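Local coordinates for esterase (Pelagibacterium halotolerans, PDB 5DWD), which probably hydrolyses carboxylic esters as a carboxylesterase of the alpha/beta hydrolase superfamily, at residues V45-Y50 against Y89-L94. Sequence-based numbering, arbitrary orientation.
Sequences VLLHGY and YEWFPL
At the C-terminal end of strand 42-47, in the central sheet of this alpha/beta hydrolase fold, the loop 48-50 meets the 89-94 segment beside the pocket that holds a glycol chain and includes Y50 and L94; in this fold, the HG motif at such a strand end usually belongs to the oxyanion-hole loop. W91 pins that loop: its NE1 donates to H48 O at 2.8 Å, with the oxygen almost in the indole plane but the N-H bent to 146°. The benzo ring of the same indole packs on L47, W91 CZ2 lying 3.8 Å from L47 CD2. A leucine in place of W91 has no N-H to offer H48 O, and the loop would probably lose this tether, with a gap likely beside L47. The H48 imidazole, oblique to the indole, is fixed at both nitrogens: ND1 donates to G49 O (2.8 Å), and NE2 accepts from A78 N. With chi1 at 179°, Y50 swings its ring away from its own backbone N and lays it alongside E90, Y50 CD1 3.6 Å from E90 CB. L94 CD1 makes a CH-pi contact over one face of the Y50 ring, 3.9 Å from its centroid. E90 OE1 accepts from G83 N and from a water, which also bonds Y50 OH and accepts from L94 N at 3.1 Å.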
loop_
_atom_site.group_PDB
_atom_site.type_symbol
_atom_site.label_atom_id
_atom_site.label_comp_id
_atom_site.label_asym_id
_atom_site.label_seq_id
_atom_site.Cartn_x
_atom_site.Cartn_y
_atom_site.Cartn_z
ATOM N N VAL B 45 -2.445 -16.860 6.162
ATOM C CA VAL B 45 -2.420 -17.172 7.580
ATOM C C VAL B 45 -3.830 -16.868 8.101
ATOM O O VAL B 45 -4.331 -15.748 7.927
ATOM C CB VAL B 45 -1.395 -16.302 8.308
ATOM C CG1 VAL B 45 -1.403 -16.528 9.763
ATOM C CG2 VAL B 45 0.013 -16.605 7.738
ATOM N N LEU B 46 -4.395 -17.843 8.778
ATOM C CA LEU B 46 -5.767 -17.746 9.277
ATOM C C LEU B 46 -5.769 -17.689 10.772
ATOM O O LEU B 46 -5.260 -18.564 11.398
ATOM C CB LEU B 46 -6.552 -19.023 8.865
ATOM C CG LEU B 46 -6.597 -19.303 7.381
ATOM C CD1 LEU B 46 -6.772 -20.775 7.071
ATOM C CD2 LEU B 46 -7.733 -18.512 6.731
ATOM N N LEU B 47 -6.421 -16.668 11.348
ATOM C CA LEU B 47 -6.386 -16.399 12.796
ATOM C C LEU B 47 -7.792 -16.606 13.369
ATOM O O LEU B 47 -8.743 -15.829 13.040
ATOM C CB LEU B 47 -5.869 -15.007 13.095
ATOM C CG LEU B 47 -4.520 -14.590 12.479
ATOM C CD1 LEU B 47 -4.183 -13.164 12.912
ATOM C CD2 LEU B 47 -3.443 -15.577 12.946
ATOM N N HIS B 48 -7.881 -17.590 14.256
ATOM C CA HIS B 48 -9.198 -17.926 14.911
ATOM C C HIS B 48 -9.677 -16.921 15.952
ATOM O O HIS B 48 -8.916 -16.051 16.435
ATOM C CB HIS B 48 -9.162 -19.336 15.475
ATOM C CG HIS B 48 -8.254 -19.491 16.642
ATOM N ND1 HIS B 48 -8.585 -18.999 17.890
ATOM C CD2 HIS B 48 -7.004 -20.014 16.765
ATOM C CE1 HIS B 48 -7.624 -19.283 18.755
ATOM N NE2 HIS B 48 -6.626 -19.840 18.086
ATOM N N GLY B 49 -10.961 -17.056 16.314
ATOM C CA GLY B 49 -11.558 -16.212 17.327
ATOM C C GLY B 49 -11.387 -16.740 18.729
ATOM O O GLY B 49 -10.858 -17.833 18.981
ATOM N N TYR B 50 -11.910 -15.970 19.690
ATOM C CA TYR B 50 -11.831 -16.327 21.076
ATOM C C TYR B 50 -12.594 -17.592 21.357
ATOM O O TYR B 50 -13.746 -17.738 20.963
ATOM C CB TYR B 50 -12.445 -15.192 21.914
ATOM C CG TYR B 50 -12.472 -15.400 23.405
ATOM C CD1 TYR B 50 -11.325 -15.001 24.214
ATOM C CD2 TYR B 50 -13.542 -15.920 24.044
ATOM C CE1 TYR B 50 -11.352 -15.187 25.602
ATOM C CE2 TYR B 50 -13.568 -16.071 25.478
ATOM C CZ TYR B 50 -12.468 -15.731 26.214
ATOM O OH TYR B 50 -12.492 -15.888 27.618
ATOM N N TYR B 89 -8.625 -21.771 22.500
ATOM C CA TYR B 89 -7.535 -20.836 22.718
ATOM C C TYR B 89 -7.991 -19.382 22.651
ATOM O O TYR B 89 -9.072 -19.077 22.070
ATOM C CB TYR B 89 -6.441 -21.076 21.657
ATOM C CG TYR B 89 -5.856 -22.469 21.720
ATOM C CD1 TYR B 89 -4.941 -22.844 22.700
ATOM C CD2 TYR B 89 -6.376 -23.455 20.871
ATOM C CE1 TYR B 89 -4.439 -24.148 22.721
ATOM C CE2 TYR B 89 -5.897 -24.768 20.885
ATOM C CZ TYR B 89 -4.944 -25.098 21.841
ATOM O OH TYR B 89 -4.485 -26.360 21.910
ATOM N N GLU B 90 -7.190 -18.480 23.205
ATOM C CA GLU B 90 -7.425 -17.051 23.126
ATOM C C GLU B 90 -6.166 -16.320 22.762
ATOM O O GLU B 90 -5.052 -16.762 23.179
ATOM C CB GLU B 90 -8.009 -16.484 24.460
ATOM C CG GLU B 90 -7.035 -16.657 25.648
ATOM C CD GLU B 90 -7.574 -16.287 27.008
ATOM O OE1 GLU B 90 -8.791 -16.449 27.225
ATOM O OE2 GLU B 90 -6.720 -15.828 27.866
ATOM N N TRP B 91 -6.277 -15.255 21.961
ATOM C CA TRP B 91 -5.141 -14.406 21.695
ATOM C C TRP B 91 -4.832 -13.597 22.958
ATOM O O TRP B 91 -3.677 -13.224 23.222
ATOM C CB TRP B 91 -5.390 -13.486 20.455
ATOM C CG TRP B 91 -5.530 -14.262 19.232
ATOM C CD1 TRP B 91 -6.714 -14.698 18.629
ATOM C CD2 TRP B 91 -4.456 -14.842 18.485
ATOM N NE1 TRP B 91 -6.375 -15.497 17.584
ATOM C CE2 TRP B 91 -5.030 -15.624 17.471
ATOM C CE3 TRP B 91 -3.060 -14.790 18.599
ATOM C CZ2 TRP B 91 -4.266 -16.351 16.563
ATOM C CZ3 TRP B 91 -2.290 -15.520 17.683
ATOM C CH2 TRP B 91 -2.897 -16.284 16.680
ATOM N N PHE B 92 -5.882 -13.261 23.687
ATOM C CA PHE B 92 -5.789 -12.484 24.923
ATOM C C PHE B 92 -7.063 -12.680 25.707
ATOM O O PHE B 92 -8.090 -13.065 25.125
ATOM C CB PHE B 92 -5.481 -10.997 24.699
ATOM C CG PHE B 92 -6.419 -10.300 23.715
ATOM C CD1 PHE B 92 -7.645 -9.764 24.135
ATOM C CD2 PHE B 92 -6.065 -10.110 22.379
ATOM C CE1 PHE B 92 -8.491 -9.101 23.261
ATOM C CE2 PHE B 92 -6.900 -9.443 21.510
ATOM C CZ PHE B 92 -8.095 -8.910 21.983
ATOM N N PRO B 93 -7.001 -12.458 27.048
ATOM C CA PRO B 93 -8.171 -12.743 27.891
ATOM C C PRO B 93 -9.212 -11.665 27.795
ATOM O O PRO B 93 -8.937 -10.502 27.400
ATOM C CB PRO B 93 -7.579 -12.813 29.328
ATOM C CG PRO B 93 -6.305 -12.118 29.230
ATOM C CD PRO B 93 -5.768 -12.227 27.848
ATOM N N LEU B 94 -10.454 -12.115 28.045
ATOM C CA LEU B 94 -11.591 -11.253 28.066
ATOM C C LEU B 94 -12.368 -11.458 29.353
ATOM O O LEU B 94 -12.439 -12.586 29.870
ATOM C CB LEU B 94 -12.531 -11.553 26.922
ATOM C CG LEU B 94 -12.014 -11.181 25.502
ATOM C CD1 LEU B 94 -13.034 -11.682 24.457
ATOM C CD2 LEU B 94 -11.689 -9.720 25.361
HETATM O O HOH W 1 -10.407 -15.084 28.818
#